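Local coordinates for protein deacylase (Burkholderia multivorans, PDB 5THW) that probably hydrolyses N-carbamoyl-L-amino acids as a two-zinc enzyme of the peptidase M20 family, at residues Asp106-Gly111 / Ile401-Val406; Gly112-Ile117 / Glu407-Glu412. One frame throughout, in Å; residues are numbered along the deposited sequence.

How the contacts relate
Strand 99-103 runs into the loop that carries residues 106-111 and then 112-117, the latter leading into helix 117-132. About 290 residues later, beyond strand 390-395, the loop with 401-406 and then 407-412 returns and enters helix 411-429. Contact 1 and contact 2 each close a long excursion that includes the dimerisation region, and because their segments alternate along the chain, the two closures cross. They meet where Ser402 OG reaches Glu407 OE1 (2.6 Å, probably a hydrogen bond) and where His403 and Asp115 bind one zinc. A metal site is thus assembled from loops distant in sequence, brought together twice in succession.

Contact 1: residues Asp106-Gly111 / Ile401-Val406; sequences DSQPTG and ISHNEV. With ZN (zinc ion), chain F.
His403 and Gln108 meet beside a zinc ion, a metal ligand packed on one face by a residue of another loop. His403 NE2 binds this zinc at 2.1 Å, alongside Asp115 and Glu150. Gln108 CG sits over one face of the imidazole in a CH-pi contact, 3.4 Å from the ring centroid and 15° off its normal. A bend in Gln108 at chi2 (-79°) carries the amide past the NE2-CE1 side of the ring, the two planes 46° apart; Ser294 and Asn296 of the second subunit and Glu150 bind that amide. His403 ND1 bonds to Asn296 O of the second subunit, fixing the ring's rotation. The backbone O of His403 accepts from Thr110 OG1 at 3.1 Å, the hydroxyl lying above the carbonyl plane. Asn404 CB points away; its OD1 takes Val406 N (3.1 Å) in an Asx turn, and its ND2 bonds to Glu245 O of the second subunit. Glu405 crosses Thr110 at roughly a right angle, OE2 lying 3.6 Å from Thr110 CG2 while OE1 bonds to Thr45 OG1. The contact thus joins the loop between strand 99-103 and helix 117-132 to the one between strand 390-395 and helix 411-429.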
loop_
_atom_site.group_PDB
_atom_site.type_symbol
_atom_site.label_atom_id
_atom_site.label_comp_id
_atom_site.label_asym_id
_atom_site.label_seq_id
_atom_site.Cartn_x
_atom_site.Cartn_y
_atom_site.Cartn_z
ATOM N N ASP A 106 12.075 11.008 -20.336
ATOM C CA ASP A 106 11.536 10.089 -19.343
ATOM C C ASP A 106 10.014 10.197 -19.291
ATOM O O ASP A 106 9.429 11.207 -19.682
ATOM C CB ASP A 106 12.144 10.365 -17.963
ATOM C CG ASP A 106 11.689 11.701 -17.371
ATOM O OD1 ASP A 106 11.964 12.778 -17.969
ATOM O OD2 ASP A 106 11.053 11.660 -16.291
ATOM N N SER A 107 9.373 9.148 -18.774
ATOM C CA SER A 107 7.918 9.053 -18.817
ATOM C C SER A 107 7.349 8.599 -17.480
ATOM O O SER A 107 8.072 8.198 -16.561
ATOM C CB SER A 107 7.449 8.086 -19.909
ATOM O OG SER A 107 7.575 6.743 -19.474
ATOM N N GLN A 108 6.026 8.694 -17.382
ATOM C CA GLN A 108 5.293 8.111 -16.276
ATOM C C GLN A 108 5.252 6.588 -16.403
ATOM O O GLN A 108 5.558 6.034 -17.464
ATOM C CB GLN A 108 3.872 8.681 -16.230
ATOM C CG GLN A 108 3.846 10.151 -15.877
ATOM C CD GLN A 108 4.009 10.380 -14.385
ATOM O OE1 GLN A 108 3.755 9.482 -13.583
ATOM N NE2 GLN A 108 4.450 11.576 -14.008
ATOM N N PRO A 109 4.912 5.883 -15.319
ATOM C CA PRO A 109 4.631 4.441 -15.453
ATOM C C PRO A 109 3.522 4.143 -16.449
ATOM O O PRO A 109 3.578 3.112 -17.135
ATOM C CB PRO A 109 4.246 4.020 -14.026
ATOM C CG PRO A 109 3.997 5.305 -13.276
ATOM C CD PRO A 109 4.899 6.316 -13.911
ATOM N N THR A 110 2.524 5.027 -16.553
ATOM C CA THR A 110 1.452 4.944 -17.540
ATOM C C THR A 110 1.608 6.026 -18.610
ATOM O O THR A 110 0.629 6.615 -19.071
ATOM C CB THR A 110 0.087 5.060 -16.862
ATOM O OG1 THR A 110 0.029 6.273 -16.097
ATOM C CG2 THR A 110 -0.149 3.874 -15.942
ATOM N N GLY A 111 2.849 6.309 -19.004
ATOM C CA GLY A 111 3.108 7.417 -19.902
ATOM C C GLY A 111 2.660 7.155 -21.328
ATOM O O GLY A 111 2.487 6.018 -21.767
ATOM N N ILE A 401 -6.251 13.633 -23.193
ATOM C CA ILE A 401 -5.717 12.762 -22.154
ATOM C C ILE A 401 -4.199 12.639 -22.279
ATOM O O ILE A 401 -3.652 12.470 -23.378
ATOM C CB ILE A 401 -6.417 11.387 -22.173
ATOM C CG1 ILE A 401 -5.979 10.570 -20.959
ATOM C CG2 ILE A 401 -6.168 10.647 -23.476
ATOM C CD1 ILE A 401 -7.043 9.642 -20.436
ATOM N N SER A 402 -3.519 12.740 -21.138
ATOM C CA SER A 402 -2.089 12.484 -21.008
ATOM C C SER A 402 -1.868 11.761 -19.687
ATOM O O SER A 402 -2.767 11.683 -18.839
ATOM C CB SER A 402 -1.260 13.775 -21.065
ATOM O OG SER A 402 0.137 13.503 -21.073
ATOM N N HIS A 403 -0.658 11.226 -19.513
ATOM C CA HIS A 403 -0.352 10.310 -18.405
ATOM C C HIS A 403 -1.279 9.100 -18.422
ATOM O O HIS A 403 -1.624 8.535 -17.381
ATOM C CB HIS A 403 -0.384 11.015 -17.045
ATOM C CG HIS A 403 0.785 11.924 -16.823
ATOM N ND1 HIS A 403 0.941 12.681 -15.681
ATOM C CD2 HIS A 403 1.858 12.195 -17.605
ATOM C CE1 HIS A 403 2.064 13.373 -15.766
ATOM N NE2 HIS A 403 2.635 13.101 -16.927
ATOM N N ASN A 404 -1.677 8.716 -19.632
ATOM C CA ASN A 404 -2.405 7.497 -19.929
ATOM C C ASN A 404 -1.779 6.942 -21.198
ATOM O O ASN A 404 -1.329 7.700 -22.066
ATOM C CB ASN A 404 -3.908 7.736 -20.145
ATOM C CG ASN A 404 -4.725 6.437 -20.115
ATOM O OD1 ASN A 404 -4.617 5.596 -21.013
ATOM N ND2 ASN A 404 -5.558 6.278 -19.077
ATOM N N GLU A 405 -1.724 5.612 -21.288
ATOM C CA GLU A 405 -1.065 4.965 -22.417
ATOM C C GLU A 405 -1.785 5.200 -23.748
ATOM O O GLU A 405 -1.175 4.994 -24.803
ATOM C CB GLU A 405 -0.891 3.477 -22.117
ATOM C CG GLU A 405 0.155 3.238 -21.021
ATOM C CD GLU A 405 -0.052 1.944 -20.245
ATOM O OE1 GLU A 405 0.079 0.855 -20.849
ATOM O OE2 GLU A 405 -0.342 2.016 -19.026
ATOM N N VAL A 406 -3.053 5.630 -23.733
ATOM C CA VAL A 406 -3.788 5.876 -24.974
ATOM C C VAL A 406 -3.578 7.310 -25.448
ATOM O O VAL A 406 -4.252 7.764 -26.379
ATOM C CB VAL A 406 -5.296 5.591 -24.822
ATOM C CG1 VAL A 406 -5.538 4.168 -24.345
ATOM C CG2 VAL A 406 -5.961 6.623 -23.901
HETATM ZN ZN ZN F . 4.204 14.034 -18.034
#

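Contact 2: residues Gly112-Ile117 / Glu407-Glu412; sequences GRFDGI and EDATPE. With ZN (zinc ion), chain F; ZN (zinc ion), chain E; URP (N-(aminocarbonyl)-beta-alanine), chain G.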
loop_
_atom_site.group_PDB
_atom_site.type_symbol
_atom_site.label_atom_id
_atom_site.label_comp_id
_atom_site.label_asym_id
_atom_site.label_seq_id
_atom_site.Cartn_x
_atom_site.Cartn_y
_atom_site.Cartn_z
ATOM N N GLY A 112 2.449 8.256 -22.058
ATOM C CA GLY A 112 2.134 8.198 -23.467
ATOM C C GLY A 112 3.380 8.287 -24.343
ATOM O O GLY A 112 4.506 8.468 -23.875
ATOM N N ARG A 113 3.152 8.152 -25.650
ATOM C CA ARG A 113 4.204 8.174 -26.662
ATOM C C ARG A 113 4.617 9.582 -27.076
ATOM O O ARG A 113 5.526 9.715 -27.898
ATOM C CB ARG A 113 3.755 7.383 -27.897
ATOM C CG ARG A 113 3.693 5.875 -27.681
ATOM C CD ARG A 113 2.842 5.183 -28.737
ATOM N NE ARG A 113 1.513 5.782 -28.792
ATOM C CZ ARG A 113 0.927 6.219 -29.902
ATOM N NH1 ARG A 113 1.538 6.093 -31.077
ATOM N NH2 ARG A 113 -0.281 6.768 -29.833
ATOM N N PHE A 114 3.973 10.628 -26.550
ATOM C CA PHE A 114 4.235 11.995 -26.982
ATOM C C PHE A 114 4.627 12.949 -25.862
ATOM O O PHE A 114 5.302 13.946 -26.138
ATOM C CB PHE A 114 3.003 12.547 -27.718
ATOM C CG PHE A 114 2.613 11.716 -28.910
ATOM C CD1 PHE A 114 3.189 11.947 -30.153
ATOM C CD2 PHE A 114 1.738 10.654 -28.772
ATOM C CE1 PHE A 114 2.861 11.163 -31.243
ATOM C CE2 PHE A 114 1.407 9.864 -29.860
ATOM C CZ PHE A 114 1.967 10.119 -31.096
ATOM N N ASP A 115 4.264 12.659 -24.617
ATOM C CA ASP A 115 4.637 13.509 -23.493
ATOM C C ASP A 115 6.163 13.606 -23.397
ATOM O O ASP A 115 6.850 12.595 -23.231
ATOM C CB ASP A 115 4.033 12.916 -22.215
ATOM C CG ASP A 115 4.236 13.786 -20.980
ATOM O OD1 ASP A 115 4.835 14.877 -21.070
ATOM O OD2 ASP A 115 3.793 13.348 -19.896
ATOM N N GLY A 116 6.689 14.826 -23.510
ATOM C CA GLY A 116 8.119 15.061 -23.406
ATOM C C GLY A 116 8.948 14.745 -24.642
ATOM O O GLY A 116 9.660 15.608 -25.163
ATOM N N ILE A 117 8.867 13.504 -25.122
ATOM C CA ILE A 117 9.716 13.058 -26.220
ATOM C C ILE A 117 9.448 13.865 -27.485
ATOM O O ILE A 117 10.354 14.073 -28.302
ATOM C CB ILE A 117 9.494 11.550 -26.443
ATOM C CG1 ILE A 117 10.431 11.001 -27.521
ATOM C CG2 ILE A 117 8.016 11.259 -26.730
ATOM C CD1 ILE A 117 11.912 11.114 -27.150
ATOM N N GLU A 407 -2.668 8.039 -24.803
ATOM C CA GLU A 407 -2.295 9.369 -25.270
ATOM C C GLU A 407 -1.952 9.331 -26.756
ATOM O O GLU A 407 -1.182 8.475 -27.207
ATOM C CB GLU A 407 -1.116 9.889 -24.446
ATOM C CG GLU A 407 -0.538 11.210 -24.901
ATOM C CD GLU A 407 0.764 11.532 -24.194
ATOM O OE1 GLU A 407 0.709 11.940 -23.014
ATOM O OE2 GLU A 407 1.842 11.339 -24.804
ATOM N N ASP A 408 -2.516 10.272 -27.516
ATOM C CA ASP A 408 -2.413 10.234 -28.970
ATOM C C ASP A 408 -2.391 11.635 -29.564
ATOM O O ASP A 408 -2.990 12.574 -29.027
ATOM C CB ASP A 408 -3.585 9.463 -29.600
ATOM C CG ASP A 408 -3.221 8.803 -30.919
ATOM O OD1 ASP A 408 -2.047 8.875 -31.335
ATOM O OD2 ASP A 408 -4.134 8.242 -31.560
ATOM N N ALA A 409 -1.715 11.752 -30.704
ATOM C CA ALA A 409 -1.751 12.969 -31.496
ATOM C C ALA A 409 -1.650 12.584 -32.966
ATOM O O ALA A 409 -1.007 11.590 -33.321
ATOM C CB ALA A 409 -0.630 13.935 -31.096
ATOM N N THR A 410 -2.294 13.378 -33.819
ATOM C CA THR A 410 -2.244 13.048 -35.233
ATOM C C THR A 410 -0.908 13.479 -35.831
ATOM O O THR A 410 -0.244 14.378 -35.307
ATOM C CB THR A 410 -3.388 13.722 -35.997
ATOM O OG1 THR A 410 -3.197 15.144 -36.017
ATOM C CG2 THR A 410 -4.732 13.403 -35.353
ATOM N N PRO A 411 -0.484 12.840 -36.921
ATOM C CA PRO A 411 0.719 13.319 -37.616
ATOM C C PRO A 411 0.628 14.776 -38.039
ATOM O O PRO A 411 1.656 15.462 -38.087
ATOM C CB PRO A 411 0.814 12.381 -38.825
ATOM C CG PRO A 411 0.107 11.131 -38.377
ATOM C CD PRO A 411 -1.003 11.585 -37.496
ATOM N N GLU A 412 -0.573 15.271 -38.350
ATOM C CA GLU A 412 -0.713 16.666 -38.750
ATOM C C GLU A 412 -0.401 17.602 -37.588
ATOM O O GLU A 412 0.342 18.577 -37.747
ATOM C CB GLU A 412 -2.133 16.926 -39.256
ATOM C CG GLU A 412 -2.587 16.045 -40.415
ATOM C CD GLU A 412 -3.118 14.691 -39.940
ATOM O OE1 GLU A 412 -2.298 13.794 -39.646
ATOM O OE2 GLU A 412 -4.358 14.536 -39.842
HETATM ZN ZN ZN F . 4.204 14.034 -18.034
HETATM ZN ZN ZN E . 6.059 16.802 -20.208
HETATM O O2 URP G . 3.448 16.146 -17.638
HETATM C C2 URP G . 4.553 16.645 -17.542
HETATM N N3 URP G . 5.538 16.286 -18.354
HETATM N N1 URP G . 4.820 17.548 -16.608
HETATM C C6 URP G . 5.342 17.144 -15.313
HETATM C C5 URP G . 5.144 18.218 -14.253
HETATM C C4 URP G . 3.667 18.292 -13.961
HETATM O O42 URP G . 3.028 19.292 -14.358
HETATM O O41 URP G . 3.139 17.346 -13.336
HETATM O O HOH W 1 2.091 10.762 -20.810
HETATM O O HOH W 2 0.513 6.932 -26.116
HETATM O O HOH W 3 -0.313 7.080 -33.165
HETATM O O HOH W 4 7.150 18.750 -19.630
#
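Glu407 holds the backbone of Asp115 just behind the two-zinc centre. Asp115 bridges the metals, OD2 binding, at 2.0 Å, the zinc held by His403 and OD1, at 2.4 Å, the one held by His104 and His211, while the bound N-(aminocarbonyl)-beta-alanine offers O2 to the former and N3 to the latter.

In the next shell, Glu407 OE2 accepts from two successive backbone amides, Phe114 N and Asp115 N, each at 2.8 Å. The first arrives nearly along the C-O axis and the second on the syn side, 25° out of the carboxylate plane, so this one oxygen grips the backbone that presents the bridging aspartate. With CG anti to the backbone N (chi1 175°), Glu407 extends across Gly112 to reach them. A water accepts from Gly112 N and lies within bonding distance of both Asp115 OD2 and Glu407 OE1, itself held by Ser402 OG; it probably donates to them, though not necessarily to both.

Farther out, Arg113 NH2 forms a salt bridge to Asp408 OD1 (3.1 Å), meeting it from above the carboxylate plane, and also bonds to Glu407 O at 3.3 Å. Phe114 CE2 lies over one face of this guanidinium, and Ala409 N over a face of the phenyl ring.

Arg113 leans on helix 29-39, Phe114 packs against strand 206-212 and helix 411-429, and Thr410 caps the start of the latter.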